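Local coordinates for trans-2-enoyl-CoA reductase [NADH] (Treponema denticola ATCC 35405, PDB 4GGO), which reduces the carbon-carbon double bond of trans-2-enoyl-CoA substrates such as crotonyl-CoA with NADH, a step of type II fatty acid synthesis, at residues L17-P21 against Q22-K26; K215-K219 against E220-E224; E313-T316 against R317-A320; E347-Q350 against K351-A355. All blocks are in the same frame, centred on the assembly; numbering follows the deposited sequence.

Interaction 1 of 4, residues L17-P21 against Q22-K26; sequences LNAHP and QGCKK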
loop_
_atom_site.group_PDB
_atom_site.type_symbol
_atom_site.label_atom_id
_atom_site.label_comp_id
_atom_site.label_asym_id
_atom_site.label_seq_id
_atom_site.Cartn_x
_atom_site.Cartn_y
_atom_site.Cartn_z
ATOM N N LEU A 17 -4.310 -5.142 17.409
ATOM C CA LEU A 17 -4.663 -3.887 18.066
ATOM C C LEU A 17 -3.457 -3.029 18.436
ATOM O O LEU A 17 -3.492 -1.809 18.286
ATOM C CB LEU A 17 -5.519 -4.155 19.307
ATOM C CG LEU A 17 -6.825 -4.915 19.062
ATOM C CD1 LEU A 17 -7.683 -4.952 20.331
ATOM C CD2 LEU A 17 -7.593 -4.321 17.883
ATOM N N ASN A 18 -2.395 -3.665 18.919
ATOM C CA ASN A 18 -1.216 -2.934 19.375
ATOM C C ASN A 18 -0.056 -2.955 18.379
ATOM O O ASN A 18 -0.191 -3.449 17.261
ATOM C CB ASN A 18 -0.757 -3.462 20.735
ATOM C CG ASN A 18 -0.464 -4.947 20.714
ATOM O OD1 ASN A 18 -0.952 -5.675 19.851
ATOM N ND2 ASN A 18 0.334 -5.406 21.671
ATOM N N ALA A 19 1.083 -2.410 18.794
ATOM C CA ALA A 19 2.258 -2.349 17.933
ATOM C C ALA A 19 3.547 -2.318 18.746
ATOM O O ALA A 19 3.580 -1.781 19.853
ATOM C CB ALA A 19 2.179 -1.138 17.015
ATOM N N HIS A 20 4.604 -2.898 18.188
ATOM C CA HIS A 20 5.906 -2.911 18.840
ATOM C C HIS A 20 6.785 -1.812 18.250
ATOM O O HIS A 20 7.128 -1.858 17.070
ATOM C CB HIS A 20 6.572 -4.276 18.664
ATOM C CG HIS A 20 7.606 -4.584 19.701
ATOM N ND1 HIS A 20 8.909 -4.142 19.609
ATOM C CD2 HIS A 20 7.532 -5.295 20.851
ATOM C CE1 HIS A 20 9.591 -4.566 20.659
ATOM N NE2 HIS A 20 8.778 -5.268 21.427
ATOM N N PRO A 21 7.143 -0.813 19.073
ATOM C CA PRO A 21 7.906 0.363 18.635
ATOM C C PRO A 21 9.235 0.012 17.969
ATOM O O PRO A 21 9.522 0.515 16.883
ATOM C CB PRO A 21 8.157 1.121 19.942
ATOM C CG PRO A 21 7.041 0.702 20.836
ATOM C CD PRO A 21 6.790 -0.737 20.501
ATOM N N GLN A 22 10.030 -0.836 18.610
ATOM C CA GLN A 22 11.336 -1.207 18.072
ATOM C C GLN A 22 11.194 -2.099 16.844
ATOM O O GLN A 22 11.992 -2.017 15.910
ATOM C CB GLN A 22 12.193 -1.901 19.135
ATOM C CG GLN A 22 12.669 -0.989 20.258
ATOM C CD GLN A 22 11.557 -0.602 21.212
ATOM O OE1 GLN A 22 11.196 0.569 21.319
ATOM N NE2 GLN A 22 11.005 -1.589 21.910
ATOM N N GLY A 23 10.176 -2.953 16.856
ATOM C CA GLY A 23 9.902 -3.832 15.735
ATOM C C GLY A 23 9.542 -3.055 14.485
ATOM O O GLY A 23 9.985 -3.390 13.386
ATOM N N CYS A 24 8.733 -2.013 14.655
ATOM C CA CYS A 24 8.369 -1.140 13.545
ATOM C C CYS A 24 9.602 -0.425 13.002
ATOM O O CYS A 24 9.768 -0.284 11.790
ATOM C CB CYS A 24 7.317 -0.119 13.983
ATOM S SG CYS A 24 5.698 -0.829 14.369
ATOM N N LYS A 25 10.463 0.023 13.912
ATOM C CA LYS A 25 11.702 0.697 13.541
ATOM C C LYS A 25 12.596 -0.220 12.713
ATOM O O LYS A 25 13.096 0.170 11.659
ATOM C CB LYS A 25 12.449 1.165 14.791
ATOM C CG LYS A 25 13.820 1.758 14.511
ATOM C CD LYS A 25 14.510 2.184 15.797
ATOM C CE LYS A 25 15.867 2.816 15.516
ATOM N NZ LYS A 25 16.538 3.273 16.765
ATOM N N LYS A 26 12.789 -1.441 13.201
ATOM C CA LYS A 26 13.605 -2.433 12.509
ATOM C C LYS A 26 13.026 -2.751 11.134
ATOM O O LYS A 26 13.766 -2.960 10.172
ATOM C CB LYS A 26 13.711 -3.708 13.347
ATOM C CG LYS A 26 14.559 -4.810 12.730
ATOM C CD LYS A 26 16.000 -4.373 12.541
ATOM C CE LYS A 26 16.909 -5.572 12.315
ATOM N NZ LYS A 26 16.428 -6.445 11.207
#
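His20 caps the N-terminal end of helix 21-38 with its own ring, a worked example of how a side chain can serve an amide that the first helical turn leaves without a backbone carbonyl. Gly23 N donates to His20 ND1 over 3.3 Å, arriving at the ring edge only 12° out of its plane, where an unprotonated ring nitrogen accepts. With CG anti to the backbone N (chi1 -157°), the imidazole is carried beside its own carbonyl carbon, and ND1 comes to lie over the opening turn.

Backbone bonds continue the pattern. Cys24 N reaches His20 O at 2.9 Å, so the N-cap residue is gripped through both its ring and its carbonyl. Lys25 N to Pro21 O, at 3.2 Å, is the next helical bond.

Side-chain contacts fill in around these bonds. Gln22 folds back at chi2 and lays its amide over the start of the helix: OE1 touches Pro21 CB at 3.4 Å, while NE2 lies 3.5 Å from His20 CE1, the amide and ring planes 72° apart. Ala19 CB and Cys24 SG meet more loosely at 4.4 Å, near Pro95 and Tyr98 of helix 95-110. Tyr391 adds an edge-to-face ring contact to His20.

Since ND1 accepts here, any proton on the neutral imidazole would be expected on NE2, and the cap fixes the rotation of the ring.

Interaction 2 of 4, residues K215-K219 against E220-E224; sequences KQLSK and EGLLE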
loop_
_atom_site.group_PDB
_atom_site.type_symbol
_atom_site.label_atom_id
_atom_site.label_comp_id
_atom_site.label_asym_id
_atom_site.label_seq_id
_atom_site.Cartn_x
_atom_site.Cartn_y
_atom_site.Cartn_z
ATOM N N LYS A 215 -5.496 18.753 -8.633
ATOM C CA LYS A 215 -6.057 20.027 -9.079
ATOM C C LYS A 215 -5.670 21.193 -8.170
ATOM O O LYS A 215 -5.421 22.300 -8.648
ATOM C CB LYS A 215 -7.581 19.934 -9.210
ATOM C CG LYS A 215 -8.051 19.038 -10.349
ATOM C CD LYS A 215 -9.568 18.919 -10.375
ATOM C CE LYS A 215 -10.226 20.232 -10.765
ATOM N NZ LYS A 215 -9.892 20.626 -12.162
ATOM N N GLN A 216 -5.615 20.943 -6.865
ATOM C CA GLN A 216 -5.210 21.973 -5.913
ATOM C C GLN A 216 -3.728 22.308 -6.050
ATOM O O GLN A 216 -3.342 23.477 -6.024
ATOM C CB GLN A 216 -5.524 21.553 -4.475
ATOM C CG GLN A 216 -7.001 21.609 -4.113
ATOM C CD GLN A 216 -7.236 21.504 -2.617
ATOM O OE1 GLN A 216 -6.312 21.668 -1.820
ATOM N NE2 GLN A 216 -8.475 21.227 -2.229
ATOM N N LEU A 217 -2.901 21.277 -6.194
ATOM C CA LEU A 217 -1.464 21.463 -6.360
ATOM C C LEU A 217 -1.149 22.166 -7.677
ATOM O O LEU A 217 -0.268 23.025 -7.738
ATOM C CB LEU A 217 -0.734 20.119 -6.287
ATOM C CG LEU A 217 -0.688 19.441 -4.915
ATOM C CD1 LEU A 217 -0.092 18.048 -5.022
ATOM C CD2 LEU A 217 0.096 20.282 -3.922
ATOM N N SER A 218 -1.874 21.793 -8.728
ATOM C CA SER A 218 -1.698 22.403 -10.042
ATOM C C SER A 218 -2.054 23.882 -10.007
ATOM O O SER A 218 -1.381 24.709 -10.623
ATOM C CB SER A 218 -2.567 21.692 -11.079
ATOM O OG SER A 218 -2.580 22.405 -12.303
ATOM N N LYS A 219 -3.120 24.203 -9.281
ATOM C CA LYS A 219 -3.587 25.577 -9.156
ATOM C C LYS A 219 -2.537 26.454 -8.480
ATOM O O LYS A 219 -2.386 27.629 -8.813
ATOM C CB LYS A 219 -4.897 25.620 -8.366
ATOM C CG LYS A 219 -5.526 26.998 -8.287
ATOM C CD LYS A 219 -5.816 27.543 -9.675
ATOM C CE LYS A 219 -6.254 28.997 -9.618
ATOM N NZ LYS A 219 -6.489 29.556 -10.977
ATOM N N GLU A 220 -1.808 25.867 -7.537
ATOM C CA GLU A 220 -0.783 26.588 -6.791
ATOM C C GLU A 220 0.566 26.571 -7.503
ATOM O O GLU A 220 1.544 27.129 -7.006
ATOM C CB GLU A 220 -0.636 25.998 -5.387
ATOM C CG GLU A 220 -1.866 26.162 -4.509
ATOM C CD GLU A 220 -2.018 27.573 -3.968
ATOM O OE1 GLU A 220 -1.102 28.398 -4.176
ATOM O OE2 GLU A 220 -3.054 27.856 -3.331
ATOM N N GLY A 221 0.614 25.929 -8.667
ATOM C CA GLY A 221 1.842 25.830 -9.434
ATOM C C GLY A 221 2.899 24.994 -8.737
ATOM O O GLY A 221 4.086 25.317 -8.778
ATOM N N LEU A 222 2.466 23.913 -8.099
ATOM C CA LEU A 222 3.376 23.055 -7.347
ATOM C C LEU A 222 3.679 21.752 -8.084
ATOM O O LEU A 222 4.179 20.796 -7.490
ATOM C CB LEU A 222 2.804 22.758 -5.959
ATOM C CG LEU A 222 2.650 23.963 -5.030
ATOM C CD1 LEU A 222 2.011 23.546 -3.717
ATOM C CD2 LEU A 222 3.998 24.625 -4.785
ATOM N N LEU A 223 3.377 21.719 -9.377
ATOM C CA LEU A 223 3.669 20.550 -10.197
ATOM C C LEU A 223 4.728 20.873 -11.242
ATOM O O LEU A 223 4.561 21.795 -12.040
ATOM C CB LEU A 223 2.403 20.043 -10.890
ATOM C CG LEU A 223 1.208 19.701 -9.999
ATOM C CD1 LEU A 223 0.101 19.058 -10.820
ATOM C CD2 LEU A 223 1.634 18.795 -8.858
ATOM N N GLU A 224 5.816 20.112 -11.232
ATOM C CA GLU A 224 6.844 20.253 -12.253
ATOM C C GLU A 224 6.309 19.714 -13.573
ATOM O O GLU A 224 5.487 18.797 -13.585
ATOM C CB GLU A 224 8.113 19.500 -11.845
ATOM C CG GLU A 224 9.295 19.719 -12.774
ATOM C CD GLU A 224 9.674 21.183 -12.896
ATOM O OE1 GLU A 224 10.387 21.689 -12.004
ATOM O OE2 GLU A 224 9.256 21.828 -13.881
#
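A Schellman motif closes helix 208-219 and turns the chain toward strand 223-224, with Gly221 as the residue that leaves helical geometry at positive phi (67°). Leu222 N donates to Leu217 O at 2.9 Å, the long bond of the motif, and its N-H...O angle of 164° is close to straight. Inside it, Gly221 N reaches Ser218 O at 3.0 Å, the shorter, i to i+3 bond of the motif, with the donor above the carbonyl plane and not on a lone pair. Glu220 N still makes the helical bond to Gln216 O and adds a weak one to Leu217 O.

The apolar side chains follow the reversal. Leu217 and Leu222 cross at about a right angle, CD2 of Leu217 meeting CD1 of Leu222 at 3.8 Å. Leu223 straddles the last turn with its two methyls: CD2 rests on Leu217 CB at 3.7 Å, and CD1 lies against Ser218 CB at 3.8 Å. Both Leu217 and Leu223 also touch Ile144 of strand 141-146, whereas Leu222 packs on Ile131 and Ala134 of helix 124-136. Glu220 CG lies 3.4 Å from Gln216 O, and its OE1 forms a salt bridge with Lys135.

The hydrophobic contact between Leu217 and Leu222, spanning the paired backbone bonds, is the classic accompaniment of a Schellman C-cap; here it marks a helix-to-strand connection of the Rossmann-type fold.

Interaction 3 of 4, residues E313-T316 against R317-A320; sequences EQIT and RLYA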
loop_
_atom_site.group_PDB
_atom_site.type_symbol
_atom_site.label_atom_id
_atom_site.label_comp_id
_atom_site.label_asym_id
_atom_site.label_seq_id
_atom_site.Cartn_x
_atom_site.Cartn_y
_atom_site.Cartn_z
ATOM N N GLU A 313 10.180 -4.760 -2.380
ATOM C CA GLU A 313 10.640 -5.373 -3.623
ATOM C C GLU A 313 9.790 -4.876 -4.789
ATOM O O GLU A 313 10.311 -4.531 -5.849
ATOM C CB GLU A 313 10.584 -6.902 -3.543
ATOM C CG GLU A 313 11.627 -7.529 -2.627
ATOM C CD GLU A 313 11.228 -7.495 -1.161
ATOM O OE1 GLU A 313 10.052 -7.189 -0.866
ATOM O OE2 GLU A 313 12.091 -7.779 -0.306
ATOM N N GLN A 314 8.479 -4.840 -4.571
ATOM C CA GLN A 314 7.526 -4.349 -5.561
ATOM C C GLN A 314 7.826 -2.920 -6.002
ATOM O O GLN A 314 7.907 -2.634 -7.195
ATOM C CB GLN A 314 6.109 -4.400 -4.988
ATOM C CG GLN A 314 5.387 -5.707 -5.207
ATOM C CD GLN A 314 4.539 -5.692 -6.460
ATOM O OE1 GLN A 314 3.508 -5.022 -6.514
ATOM N NE2 GLN A 314 4.969 -6.432 -7.477
ATOM N N ILE A 315 7.985 -2.027 -5.031
ATOM C CA ILE A 315 8.116 -0.605 -5.320
ATOM C C ILE A 315 9.480 -0.230 -5.901
ATOM O O ILE A 315 9.567 0.610 -6.797
ATOM C CB ILE A 315 7.796 0.253 -4.083
ATOM C CG1 ILE A 315 6.394 -0.082 -3.569
ATOM C CG2 ILE A 315 7.902 1.728 -4.415
ATOM C CD1 ILE A 315 5.323 -0.034 -4.639
ATOM N N THR A 316 10.543 -0.853 -5.402
ATOM C CA THR A 316 11.861 -0.641 -5.990
ATOM C C THR A 316 11.861 -1.069 -7.455
ATOM O O THR A 316 12.449 -0.399 -8.301
ATOM C CB THR A 316 12.975 -1.385 -5.228
ATOM O OG1 THR A 316 12.595 -2.752 -5.025
ATOM C CG2 THR A 316 13.237 -0.724 -3.886
ATOM N N ARG A 317 11.184 -2.176 -7.756
ATOM C CA ARG A 317 11.048 -2.623 -9.140
ATOM C C ARG A 317 10.217 -1.628 -9.943
ATOM O O ARG A 317 10.508 -1.360 -11.110
ATOM C CB ARG A 317 10.429 -4.023 -9.218
ATOM C CG ARG A 317 10.182 -4.503 -10.643
ATOM C CD ARG A 317 10.153 -6.025 -10.749
ATOM N NE ARG A 317 8.961 -6.618 -10.147
ATOM C CZ ARG A 317 7.824 -6.839 -10.801
ATOM N NH1 ARG A 317 7.717 -6.504 -12.079
ATOM N NH2 ARG A 317 6.792 -7.391 -10.177
ATOM N N LEU A 318 9.186 -1.080 -9.307
ATOM C CA LEU A 318 8.344 -0.059 -9.925
ATOM C C LEU A 318 9.154 1.165 -10.351
ATOM O O LEU A 318 9.027 1.638 -11.478
ATOM C CB LEU A 318 7.232 0.368 -8.964
ATOM C CG LEU A 318 6.370 1.554 -9.407
ATOM C CD1 LEU A 318 5.529 1.195 -10.626
ATOM C CD2 LEU A 318 5.490 2.034 -8.261
ATOM N N TYR A 319 9.982 1.674 -9.445
ATOM C CA TYR A 319 10.819 2.835 -9.736
ATOM C C TYR A 319 11.847 2.526 -10.820
ATOM O O TYR A 319 11.993 3.272 -11.790
ATOM C CB TYR A 319 11.546 3.301 -8.472
ATOM C CG TYR A 319 10.765 4.255 -7.588
ATOM C CD1 TYR A 319 9.671 3.819 -6.849
ATOM C CD2 TYR A 319 11.143 5.587 -7.470
ATOM C CE1 TYR A 319 8.965 4.693 -6.031
ATOM C CE2 TYR A 319 10.446 6.464 -6.657
ATOM C CZ TYR A 319 9.358 6.012 -5.939
ATOM O OH TYR A 319 8.664 6.883 -5.128
ATOM N N ALA A 320 12.555 1.415 -10.651
ATOM C CA ALA A 320 13.675 1.078 -11.522
ATOM C C ALA A 320 13.256 0.562 -12.898
ATOM O O ALA A 320 13.937 0.815 -13.892
ATOM C CB ALA A 320 14.582 0.070 -10.834
#
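Four consecutive i to i+4 bonds, from Arg317 N to Glu313 O through Ala320 N to Thr316 O, keep this part of helix 311-323 regularly alpha-helical, and the side chains illustrate how one buried helix presents different chemistry on its different sides within the Rossmann-type fold. On the apolar side, Ile315 and Leu318 lie alongside each other pointing the same way, CD1 of the first 4.2 Å from CD2 of the second, beside Tyr232 of strand 227-233. Tyr319 crosses Ile315 obliquely.

The polar side is built round shared acceptors. Gln314 NE2 and Arg317 NH2, both donors, sit 3.4 Å apart with amide and guanidinium planes 64° to each other; Gln314 NE2 bonds to Ile340 O and, with Arg317 NH2, to Glu309 OE1, while Arg317 also bridges to Asp342 and makes a cation-pi contact with Trp343. A bend at chi3 (71°) swings the guanidinium back toward Gln314, whose side chain lies near Tyr62 of the NAD-binding site.

Ile315 CG2, anti to its own nitrogen, is the branch that comes 3.5 Å from Tyr319 CE1, while Ile315 O lies at the ring edge, 3.2 Å from Tyr319 CD1.

Interaction 4 of 4, residues E347-Q350 against K351-A355; sequences EDVQ and KAVSA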
loop_
_atom_site.group_PDB
_atom_site.type_symbol
_atom_site.label_atom_id
_atom_site.label_comp_id
_atom_site.label_asym_id
_atom_site.label_seq_id
_atom_site.Cartn_x
_atom_site.Cartn_y
_atom_site.Cartn_z
ATOM N N GLU A 347 0.751 -16.891 -16.259
ATOM C CA GLU A 347 -0.030 -18.108 -16.431
ATOM C C GLU A 347 0.523 -19.264 -15.603
ATOM O O GLU A 347 -0.232 -19.995 -14.964
ATOM C CB GLU A 347 -0.090 -18.501 -17.907
ATOM C CG GLU A 347 -0.965 -19.714 -18.180
ATOM C CD GLU A 347 -0.843 -20.221 -19.598
ATOM O OE1 GLU A 347 -1.078 -19.435 -20.538
ATOM O OE2 GLU A 347 -0.518 -21.413 -19.772
ATOM N N ASP A 348 1.844 -19.417 -15.607
ATOM C CA ASP A 348 2.480 -20.510 -14.881
ATOM C C ASP A 348 2.278 -20.368 -13.371
ATOM O O ASP A 348 2.148 -21.361 -12.655
ATOM C CB ASP A 348 3.967 -20.610 -15.241
ATOM C CG ASP A 348 4.781 -19.439 -14.723
ATOM O OD1 ASP A 348 4.609 -18.310 -15.234
ATOM O OD2 ASP A 348 5.608 -19.652 -13.812
ATOM N N VAL A 349 2.237 -19.127 -12.897
ATOM C CA VAL A 349 1.973 -18.868 -11.489
ATOM C C VAL A 349 0.520 -19.179 -11.135
ATOM O O VAL A 349 0.251 -19.917 -10.191
ATOM C CB VAL A 349 2.303 -17.412 -11.100
ATOM C CG1 VAL A 349 1.787 -17.102 -9.695
ATOM C CG2 VAL A 349 3.803 -17.160 -11.192
ATOM N N GLN A 350 -0.410 -18.623 -11.908
ATOM C CA GLN A 350 -1.838 -18.769 -11.628
ATOM C C GLN A 350 -2.327 -20.215 -11.717
ATOM O O GLN A 350 -3.196 -20.630 -10.951
ATOM C CB GLN A 350 -2.663 -17.869 -12.553
ATOM C CG GLN A 350 -2.561 -16.386 -12.218
ATOM C CD GLN A 350 -3.045 -16.073 -10.814
ATOM O OE1 GLN A 350 -4.142 -16.471 -10.418
ATOM N NE2 GLN A 350 -2.222 -15.367 -10.047
ATOM N N LYS A 351 -1.771 -20.980 -12.650
ATOM C CA LYS A 351 -2.149 -22.380 -12.779
ATOM C C LYS A 351 -1.631 -23.201 -11.603
ATOM O O LYS A 351 -2.311 -24.103 -11.117
ATOM C CB LYS A 351 -1.669 -22.951 -14.114
ATOM C CG LYS A 351 -2.466 -22.437 -15.302
ATOM C CD LYS A 351 -2.203 -23.258 -16.552
ATOM C CE LYS A 351 -0.753 -23.157 -16.985
ATOM N NZ LYS A 351 -0.532 -23.815 -18.301
ATOM N N ALA A 352 -0.431 -22.872 -11.138
ATOM C CA ALA A 352 0.144 -23.542 -9.979
ATOM C C ALA A 352 -0.637 -23.206 -8.708
ATOM O O ALA A 352 -0.854 -24.066 -7.854
ATOM C CB ALA A 352 1.607 -23.164 -9.821
ATOM N N VAL A 353 -1.060 -21.949 -8.589
ATOM C CA VAL A 353 -1.840 -21.514 -7.436
ATOM C C VAL A 353 -3.219 -22.169 -7.426
ATOM O O VAL A 353 -3.685 -22.634 -6.385
ATOM C CB VAL A 353 -1.996 -19.977 -7.400
ATOM C CG1 VAL A 353 -2.967 -19.564 -6.302
ATOM C CG2 VAL A 353 -0.643 -19.309 -7.201
ATOM N N SER A 354 -3.862 -22.205 -8.589
ATOM C CA SER A 354 -5.189 -22.798 -8.720
ATOM C C SER A 354 -5.182 -24.285 -8.385
ATOM O O SER A 354 -6.087 -24.781 -7.715
ATOM C CB SER A 354 -5.743 -22.581 -10.130
ATOM O OG SER A 354 -6.060 -21.217 -10.347
ATOM N N ALA A 355 -4.160 -24.992 -8.855
ATOM C CA ALA A 355 -4.024 -26.413 -8.561
ATOM C C ALA A 355 -3.776 -26.622 -7.071
ATOM O O ALA A 355 -4.291 -27.564 -6.471
ATOM C CB ALA A 355 -2.897 -27.025 -9.379
HETATM O O HOH W 1 -5.665 -18.554 -8.856
#
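Gln350 O is gripped twice by one residue, Ser354, four positions further along helix 347-359, showing how a serine can double a helical bond. Ser354 N donates to Gln350 O at 2.9 Å as in any alpha helix, and Ser354 OG donates to the same Gln350 O at 3.0 Å; the two approach from opposite faces of the carbonyl plane. The hydroxyl gets there because OG stands anti to its own carbonyl carbon (chi1 -70°), directed back along the helix. A water then joins the two side chains, donating to Ser354 OG at 3.1 Å and to Gln350 OE1 at 3.0 Å. Gln350 NE2 is held by Glu344 O and Tyr294 OH, so both ends of the amide have partners. The Gln350 side chain lies about 7 Å from that of the substrate-binding Tyr234.

On the solvent-facing side, Glu347 and Lys351 form a salt bridge, Lys351 NZ to Glu347 OE2 at 2.8 Å, on the anti lone pair of that oxygen. Lys351 bends at chi3 to bring NZ there, with its CE 3.7 Å from Glu347 CG. Toward the protein, Val349 and Val353 lie side by side, CG1 of Val349 4.1 Å from CG2 of Val353, and both pack on helix 291-305.

The chemistry implies a division of labour: with its proton given to Gln350 O, Ser354 OG acts as acceptor for the water, while the exposed ion pair probably adds only modest stability.

From the N terminus, the four contacts come in series along the chain; none nests in or crosses another, and each is local, joining residues a few positions apart. Interaction 1 starts helix 21-38 after the loop following strand 15-16. Interaction 2 ends helix 208-219 and leads into strand 223-224, beside the strand 141-146 of the parallel sheet. Interaction 3 lies within helix 311-323, whose side chains touch helices 21-38 and 61-74 and strand 227-233, so it meets the helix that interaction 1 begins. Interaction 4 opens helix 347-359 against helix 291-305; its centre is about 44 Å from that of interaction 2, on the opposite side of the chain's centre.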